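Local coordinates for outer membrane associated protein (Francisella tularensis subsp. tularensis, PDB 6U83) that probably works as an outer-membrane porin and, through the OmpA-like domain described here, holds d-alanine and probably binds peptidoglycan, at residues A47-T50 with D55-V58; S81-I86 with L131-E136; A123-M128 with E136-K141. One frame throughout, in Å; residues are numbered along the deposited sequence.

Contact 1 (A47-T50 with D55-V58)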
loop_
_atom_site.group_PDB
_atom_site.type_symbol
_atom_site.label_atom_id
_atom_site.label_comp_id
_atom_site.label_asym_id
_atom_site.label_seq_id
_atom_site.Cartn_x
_atom_site.Cartn_y
_atom_site.Cartn_z
ATOM N N ALA A 47 2.218 -2.811 6.314
ATOM C CA ALA A 47 1.326 -3.750 5.655
ATOM C C ALA A 47 0.634 -4.556 6.747
ATOM O O ALA A 47 1.303 -5.123 7.615
ATOM C CB ALA A 47 2.091 -4.667 4.692
ATOM N N CYS A 48 -0.695 -4.590 6.724
ATOM C CA CYS A 48 -1.441 -5.302 7.752
ATOM C C CYS A 48 -2.663 -5.978 7.118
ATOM O O CYS A 48 -2.993 -5.743 5.946
ATOM C CB CYS A 48 -1.805 -4.355 8.906
ATOM S SG CYS A 48 -2.795 -2.890 8.479
ATOM N N TYR A 49 -3.321 -6.859 7.890
ATOM C CA TYR A 49 -4.463 -7.624 7.387
ATOM C C TYR A 49 -5.697 -7.422 8.260
ATOM O O TYR A 49 -5.591 -7.179 9.465
ATOM C CB TYR A 49 -4.159 -9.152 7.293
ATOM C CG TYR A 49 -3.992 -9.860 8.630
ATOM C CD1 TYR A 49 -5.091 -10.254 9.379
ATOM C CD2 TYR A 49 -2.730 -10.144 9.136
ATOM C CE1 TYR A 49 -4.937 -10.887 10.600
ATOM C CE2 TYR A 49 -2.567 -10.776 10.353
ATOM C CZ TYR A 49 -3.672 -11.145 11.076
ATOM O OH TYR A 49 -3.524 -11.777 12.288
ATOM N N THR A 50 -6.876 -7.540 7.643
ATOM C CA THR A 50 -8.118 -7.761 8.376
ATOM C C THR A 50 -8.781 -9.023 7.848
ATOM O O THR A 50 -8.581 -9.416 6.696
ATOM C CB THR A 50 -9.119 -6.608 8.260
ATOM O OG1 THR A 50 -9.736 -6.650 6.969
ATOM C CG2 THR A 50 -8.428 -5.277 8.448
ATOM N N ASP A 55 -12.393 -14.648 4.363
ATOM C CA ASP A 55 -11.607 -13.892 3.399
ATOM C C ASP A 55 -10.706 -12.918 4.147
ATOM O O ASP A 55 -11.159 -12.219 5.063
ATOM C CB ASP A 55 -12.504 -13.127 2.423
ATOM C CG ASP A 55 -13.475 -14.028 1.675
ATOM O OD1 ASP A 55 -14.131 -13.525 0.732
ATOM O OD2 ASP A 55 -13.599 -15.224 2.032
ATOM N N VAL A 56 -9.437 -12.868 3.756
ATOM C CA VAL A 56 -8.466 -11.970 4.361
ATOM C C VAL A 56 -8.179 -10.846 3.371
ATOM O O VAL A 56 -8.203 -11.056 2.153
ATOM C CB VAL A 56 -7.181 -12.720 4.779
ATOM C CG1 VAL A 56 -6.481 -13.341 3.581
ATOM C CG2 VAL A 56 -6.241 -11.799 5.539
ATOM N N THR A 57 -7.960 -9.642 3.896
ATOM C CA THR A 57 -7.613 -8.482 3.090
ATOM C C THR A 57 -6.344 -7.872 3.653
ATOM O O THR A 57 -6.274 -7.582 4.852
ATOM C CB THR A 57 -8.732 -7.437 3.079
ATOM O OG1 THR A 57 -9.944 -8.046 2.623
ATOM C CG2 THR A 57 -8.364 -6.280 2.149
ATOM N N VAL A 58 -5.349 -7.673 2.789
ATOM C CA VAL A 58 -4.070 -7.106 3.183
ATOM C C VAL A 58 -3.995 -5.691 2.640
ATOM O O VAL A 58 -4.328 -5.445 1.478
ATOM C CB VAL A 58 -2.887 -7.963 2.691
ATOM C CG1 VAL A 58 -1.567 -7.332 3.103
ATOM C CG2 VAL A 58 -2.973 -9.363 3.261
#
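Thr50 and Thr57 pair across antiparallel strands whose axes come within 4.7 Å, with 156° between their directions. The two strands form a beta hairpin of the OmpA-like domain, with just two residues linking strand 46-52 to strand 55-63. Thr50 and Thr57 are its hydrogen-bonded pair: Thr50 N gives to Thr57 O at 2.9 Å, and Thr57 N returns a bond of 2.9 Å to Thr50 O. Tyr49 CA adds a CA-H...O contact to Thr57 O at 3.1 Å. Next along lies the non-hydrogen-bonded pair of Tyr49 and Val58, where Val58 CA makes a similar CA-H contact to Cys48 O at 3.3 Å. Tyr49, Val56 and Val58 share one face of the sheet. Val56 CG2 reaches diagonally to Tyr49 CB, 3.8 Å away, because it stands opposite its own backbone N, while CG1 is turned back over the main chain (chi1 62°). Val58 packs on Phe82 and Phe85 of helix 73-89, Val56 on Phe85, and the Tyr49 side chain leads away from strand 55-58 and packs on Leu28 and Pro29. Cys48 is tied to Cys35 by a disulfide. On the other face the two threonine side chains rise next to each other from the sheet. There Thr50 OG1 sits 4.1 Å from Thr57 CB, while Thr57 OG1 is hydrogen-bonded to Ser167 OG of strand 161-172.

Contact 2 (S81-I86 with L131-E136)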
loop_
_atom_site.group_PDB
_atom_site.type_symbol
_atom_site.label_atom_id
_atom_site.label_comp_id
_atom_site.label_asym_id
_atom_site.label_seq_id
_atom_site.Cartn_x
_atom_site.Cartn_y
_atom_site.Cartn_z
ATOM N N SER A 81 6.666 -8.115 1.724
ATOM C CA SER A 81 5.677 -8.999 2.328
ATOM C C SER A 81 4.351 -8.926 1.593
ATOM O O SER A 81 3.659 -9.938 1.437
ATOM C CB SER A 81 5.481 -8.641 3.795
ATOM O OG SER A 81 6.615 -9.024 4.546
ATOM N N PHE A 82 3.970 -7.726 1.164
ATOM C CA PHE A 82 2.780 -7.564 0.339
ATOM C C PHE A 82 2.865 -8.431 -0.907
ATOM O O PHE A 82 1.916 -9.141 -1.252
ATOM C CB PHE A 82 2.642 -6.090 -0.031
ATOM C CG PHE A 82 1.325 -5.730 -0.622
ATOM C CD1 PHE A 82 0.181 -5.769 0.142
ATOM C CD2 PHE A 82 1.238 -5.312 -1.928
ATOM C CE1 PHE A 82 -1.019 -5.417 -0.387
ATOM C CE2 PHE A 82 0.038 -4.960 -2.456
ATOM C CZ PHE A 82 -1.095 -5.012 -1.685
ATOM N N VAL A 83 4.011 -8.393 -1.593
ATOM C CA VAL A 83 4.177 -9.161 -2.824
ATOM C C VAL A 83 4.167 -10.656 -2.529
ATOM O O VAL A 83 3.583 -11.448 -3.284
ATOM C CB VAL A 83 5.467 -8.726 -3.543
ATOM C CG1 VAL A 83 5.785 -9.658 -4.697
ATOM C CG2 VAL A 83 5.339 -7.286 -4.029
ATOM N N ASN A 84 4.810 -11.065 -1.429
ATOM C CA ASN A 84 4.849 -12.472 -1.036
ATOM C C ASN A 84 3.445 -13.039 -0.852
ATOM O O ASN A 84 3.196 -14.216 -1.151
ATOM C CB ASN A 84 5.661 -12.622 0.257
ATOM C CG ASN A 84 6.528 -13.869 0.271
ATOM O OD1 ASN A 84 7.655 -13.859 -0.230
ATOM N ND2 ASN A 84 6.013 -14.949 0.855
ATOM N N PHE A 85 2.515 -12.214 -0.375
ATOM C CA PHE A 85 1.127 -12.638 -0.243
ATOM C C PHE A 85 0.452 -12.748 -1.606
ATOM O O PHE A 85 -0.300 -13.698 -1.861
ATOM C CB PHE A 85 0.399 -11.646 0.657
ATOM C CG PHE A 85 -1.069 -11.913 0.818
ATOM C CD1 PHE A 85 -1.513 -12.953 1.605
ATOM C CD2 PHE A 85 -1.999 -11.080 0.232
ATOM C CE1 PHE A 85 -2.857 -13.178 1.779
ATOM C CE2 PHE A 85 -3.346 -11.304 0.399
ATOM C CZ PHE A 85 -3.775 -12.355 1.175
ATOM N N ILE A 86 0.717 -11.787 -2.493
ATOM C CA ILE A 86 0.153 -11.825 -3.838
ATOM C C ILE A 86 0.609 -13.081 -4.574
ATOM O O ILE A 86 -0.198 -13.779 -5.198
ATOM C CB ILE A 86 0.530 -10.548 -4.607
ATOM C CG1 ILE A 86 -0.165 -9.341 -3.983
ATOM C CG2 ILE A 86 0.176 -10.672 -6.090
ATOM C CD1 ILE A 86 0.514 -8.043 -4.330
ATOM N N LEU A 131 11.009 -7.885 -7.274
ATOM C CA LEU A 131 10.729 -9.002 -6.387
ATOM C C LEU A 131 10.174 -10.237 -7.092
ATOM O O LEU A 131 9.853 -11.218 -6.412
ATOM C CB LEU A 131 9.756 -8.538 -5.311
ATOM C CG LEU A 131 10.345 -7.402 -4.476
ATOM C CD1 LEU A 131 9.352 -6.912 -3.439
ATOM C CD2 LEU A 131 11.618 -7.862 -3.807
ATOM N N GLY A 132 10.046 -10.228 -8.416
ATOM C CA GLY A 132 9.553 -11.384 -9.142
ATOM C C GLY A 132 8.076 -11.371 -9.469
ATOM O O GLY A 132 7.537 -12.415 -9.867
ATOM N N LEU A 133 7.406 -10.232 -9.301
ATOM C CA LEU A 133 6.018 -10.063 -9.705
ATOM C C LEU A 133 5.970 -9.466 -11.105
ATOM O O LEU A 133 6.773 -8.597 -11.451
ATOM C CB LEU A 133 5.278 -9.158 -8.719
ATOM C CG LEU A 133 3.760 -9.093 -8.850
ATOM C CD1 LEU A 133 3.133 -10.433 -8.492
ATOM C CD2 LEU A 133 3.218 -7.989 -7.965
ATOM N N ASP A 134 5.024 -9.928 -11.908
ATOM C CA ASP A 134 5.022 -9.587 -13.322
ATOM C C ASP A 134 4.283 -8.276 -13.581
ATOM O O ASP A 134 3.234 -8.006 -12.988
ATOM C CB ASP A 134 4.416 -10.745 -14.107
ATOM C CG ASP A 134 4.989 -12.086 -13.667
ATOM O OD1 ASP A 134 6.212 -12.293 -13.828
ATOM O OD2 ASP A 134 4.232 -12.910 -13.111
ATOM N N SER A 135 4.847 -7.459 -14.480
ATOM C CA SER A 135 4.392 -6.086 -14.675
ATOM C C SER A 135 2.946 -6.008 -15.138
ATOM O O SER A 135 2.293 -4.980 -14.921
ATOM C CB SER A 135 5.284 -5.375 -15.695
ATOM O OG SER A 135 5.024 -5.845 -17.010
ATOM N N GLU A 136 2.442 -7.056 -15.799
ATOM C CA GLU A 136 1.053 -7.069 -16.244
ATOM C C GLU A 136 0.077 -7.150 -15.083
ATOM O O GLU A 136 -1.061 -6.684 -15.207
ATOM C CB GLU A 136 0.809 -8.244 -17.196
ATOM C CG GLU A 136 1.378 -9.568 -16.710
ATOM C CD GLU A 136 2.675 -9.926 -17.413
ATOM O OE1 GLU A 136 2.672 -10.876 -18.230
ATOM O OE2 GLU A 136 3.690 -9.239 -17.160
#
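Val83 presents both its methyl groups to the turn after helix 110-130. CG2 meets Leu131 CD1 at 4.1 Å, while CG1 sits 4.1 Å from Leu133 CB and also borders Leu131 CB, placing the valine against the two leucines at once. One helical turn on, Ile86 CG2 touches Leu133 CD1 at 3.8 Å, the two side chains crossing at about a right angle. Leu133 gets there by swinging CG away from its backbone N (chi1 -169°), which carries CD1 over to the helix. Between the leucines, Gly132 takes a positive phi of 96° in a Schellman motif that ends helix 110-130; the reversal brings Leu131 and Leu133 onto the same patch of helix 73-89. Further out, Met128 of helix 110-130 packs on Val83, and Ile91 lies against Ile86. Phe82 and Phe85 pack on strand 161-172, consistent with Val83 and Ile86 being turned to the leucines. Lys87 NZ makes a weak hydrogen bond to Leu131 O nearby. Across the two segments themselves there is neither a hydrogen bond nor a charge pair; with no directional bond to set it, the position of the turn on the helix probably depends on how the methyl groups fit together and on the exclusion of water.

Contact 3 (A123-M128 with E136-K141)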
loop_
_atom_site.group_PDB
_atom_site.type_symbol
_atom_site.label_atom_id
_atom_site.label_comp_id
_atom_site.label_asym_id
_atom_site.label_seq_id
_atom_site.Cartn_x
_atom_site.Cartn_y
_atom_site.Cartn_z
ATOM N N ALA A 123 7.310 4.022 -8.447
ATOM C CA ALA A 123 8.364 3.496 -7.592
ATOM C C ALA A 123 7.929 2.188 -6.947
ATOM O O ALA A 123 8.617 1.164 -7.054
ATOM C CB ALA A 123 8.732 4.526 -6.517
ATOM N N VAL A 124 6.776 2.211 -6.267
ATOM C CA VAL A 124 6.279 1.008 -5.598
ATOM C C VAL A 124 6.217 -0.146 -6.587
ATOM O O VAL A 124 6.704 -1.253 -6.315
ATOM C CB VAL A 124 4.912 1.269 -4.945
ATOM C CG1 VAL A 124 4.266 -0.048 -4.552
ATOM C CG2 VAL A 124 5.080 2.126 -3.718
ATOM N N ALA A 125 5.658 0.119 -7.775
ATOM C CA ALA A 125 5.459 -0.937 -8.761
ATOM C C ALA A 125 6.786 -1.451 -9.295
ATOM O O ALA A 125 6.932 -2.651 -9.552
ATOM C CB ALA A 125 4.587 -0.435 -9.905
ATOM N N ASP A 126 7.760 -0.557 -9.477
ATOM C CA ASP A 126 9.075 -0.987 -9.930
ATOM C C ASP A 126 9.669 -2.010 -8.979
ATOM O O ASP A 126 10.155 -3.062 -9.412
ATOM C CB ASP A 126 10.000 0.219 -10.062
ATOM C CG ASP A 126 9.751 1.015 -11.332
ATOM O OD1 ASP A 126 8.845 0.646 -12.115
ATOM O OD2 ASP A 126 10.477 2.012 -11.550
ATOM N N TYR A 127 9.617 -1.728 -7.671
ATOM C CA TYR A 127 10.181 -2.645 -6.684
ATOM C C TYR A 127 9.453 -3.980 -6.687
ATOM O O TYR A 127 10.083 -5.039 -6.579
ATOM C CB TYR A 127 10.128 -2.024 -5.291
ATOM C CG TYR A 127 10.943 -2.799 -4.272
ATOM C CD1 TYR A 127 12.317 -2.968 -4.436
ATOM C CD2 TYR A 127 10.344 -3.359 -3.147
ATOM C CE1 TYR A 127 13.072 -3.675 -3.506
ATOM C CE2 TYR A 127 11.095 -4.064 -2.209
ATOM C CZ TYR A 127 12.453 -4.216 -2.397
ATOM O OH TYR A 127 13.191 -4.919 -1.478
ATOM N N MET A 128 8.124 -3.946 -6.785
ATOM C CA MET A 128 7.357 -5.180 -6.906
ATOM C C MET A 128 7.887 -6.035 -8.043
ATOM O O MET A 128 7.990 -7.262 -7.915
ATOM C CB MET A 128 5.884 -4.855 -7.134
ATOM C CG MET A 128 5.251 -4.143 -5.975
ATOM S SD MET A 128 3.506 -3.857 -6.267
ATOM C CE MET A 128 2.890 -3.798 -4.584
ATOM N N GLU A 136 2.442 -7.056 -15.799
ATOM C CA GLU A 136 1.053 -7.069 -16.244
ATOM C C GLU A 136 0.077 -7.150 -15.083
ATOM O O GLU A 136 -1.061 -6.684 -15.207
ATOM C CB GLU A 136 0.809 -8.244 -17.196
ATOM C CG GLU A 136 1.378 -9.568 -16.710
ATOM C CD GLU A 136 2.675 -9.926 -17.413
ATOM O OE1 GLU A 136 2.672 -10.876 -18.230
ATOM O OE2 GLU A 136 3.690 -9.239 -17.160
ATOM N N LYS A 137 0.484 -7.732 -13.964
ATOM C CA LYS A 137 -0.393 -7.801 -12.809
ATOM C C LYS A 137 -0.490 -6.482 -12.054
ATOM O O LYS A 137 -1.058 -6.477 -10.956
ATOM C CB LYS A 137 0.083 -8.899 -11.850
ATOM C CG LYS A 137 0.186 -10.281 -12.476
ATOM C CD LYS A 137 0.426 -11.352 -11.420
ATOM C CE LYS A 137 0.732 -12.694 -12.067
ATOM N NZ LYS A 137 -0.185 -13.005 -13.221
ATOM N N ILE A 138 0.034 -5.371 -12.583
ATOM C CA ILE A 138 0.203 -4.158 -11.784
ATOM C C ILE A 138 -0.373 -2.959 -12.516
ATOM O O ILE A 138 -0.016 -2.695 -13.669
ATOM C CB ILE A 138 1.678 -3.896 -11.426
ATOM C CG1 ILE A 138 2.250 -5.054 -10.613
ATOM C CG2 ILE A 138 1.798 -2.628 -10.605
ATOM C CD1 ILE A 138 3.738 -4.946 -10.398
ATOM N N ILE A 139 -1.240 -2.221 -11.829
ATOM C CA ILE A 139 -1.861 -1.008 -12.344
ATOM C C ILE A 139 -1.534 0.126 -11.390
ATOM O O ILE A 139 -1.712 -0.015 -10.174
ATOM C CB ILE A 139 -3.385 -1.160 -12.479
ATOM C CG1 ILE A 139 -3.731 -2.358 -13.362
ATOM C CG2 ILE A 139 -3.986 0.132 -13.004
ATOM C CD1 ILE A 139 -4.088 -3.608 -12.581
ATOM N N THR A 140 -1.090 1.258 -11.938
ATOM C CA THR A 140 -0.708 2.410 -11.139
ATOM C C THR A 140 -1.619 3.594 -11.443
ATOM O O THR A 140 -2.003 3.826 -12.597
ATOM C CB THR A 140 0.761 2.787 -11.372
ATOM O OG1 THR A 140 0.952 3.254 -12.710
ATOM C CG2 THR A 140 1.655 1.580 -11.149
ATOM N N LYS A 141 -1.972 4.315 -10.378
ATOM C CA LYS A 141 -2.798 5.512 -10.390
ATOM C C LYS A 141 -2.181 6.539 -9.455
ATOM O O LYS A 141 -1.730 6.194 -8.357
ATOM C CB LYS A 141 -4.217 5.228 -9.905
ATOM C CG LYS A 141 -5.158 4.536 -10.872
ATOM C CD LYS A 141 -6.534 4.417 -10.213
ATOM C CE LYS A 141 -7.686 4.324 -11.221
ATOM N NZ LYS A 141 -9.027 4.336 -10.531
#
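Ile138 leaves strand 138-142 with CB directed at helix 110-130, and both its branches end on that helix. From CB, the CG2 methyl goes straight to Ala125 CB, 3.6 Å away. The other branch, CG1, is set beside the backbone N (chi1 -60°) and runs on extended, so that CD1 lands 3.9 Å from Met128 CB and 4.0 Å from Ala125 O. Leu133, in the turn before the strand, touches the same isoleucine. Helix and strand are the second and third elements of a beta-alpha-beta unit: strand 94-98 leads to helix 110-130, and the chain then returns as strand 138-142, pairing parallel with the first. The helix and strand segments run nearly antiparallel, at 165°, with axes 9.2 Å apart at closest, and the small Ala125 side chain fits this spacing. Two residues along the strand, Thr140 again faces the helix, and its CG2 methyl reaches Ala125 CB at 3.8 Å; it also touches Ala121 and Gln122. Ile139, between them, points the other way, and its backbone bonds to Val94 and Val96 of the neighbouring strand. Earlier turns of the same helix supply Asn113, Leu116 and Arg120 to the d-alanine pocket. Beyond CB, the Met128 chain stretches away from Ile138 to Phe82 and Val96.

Overall arrangement
From the N terminus, contact 1 comes first and closes the short loop of the hairpin formed by strands 46-52 and 55-63. Strand 55-63 is followed by helix 73-89, which opens contact 2; Val58 CG2 and Phe85 CE2, 3.5 Å apart, join the two. Contact 2 then closes a long loop holding strand 94-98 and helix 110-130. Contact 3 opens on helix 110-130 before contact 2 has closed and ends after it, so the two cross, sharing Glu136. Their centres lie 9 Å apart and they touch through Phe82 CD2 and Met128 CE at 3.5 Å. Contacts 1 and 3 do not touch, though both reach the same sheet; contact 2 ties helix 73-89 to the turn that leaves helix 110-130.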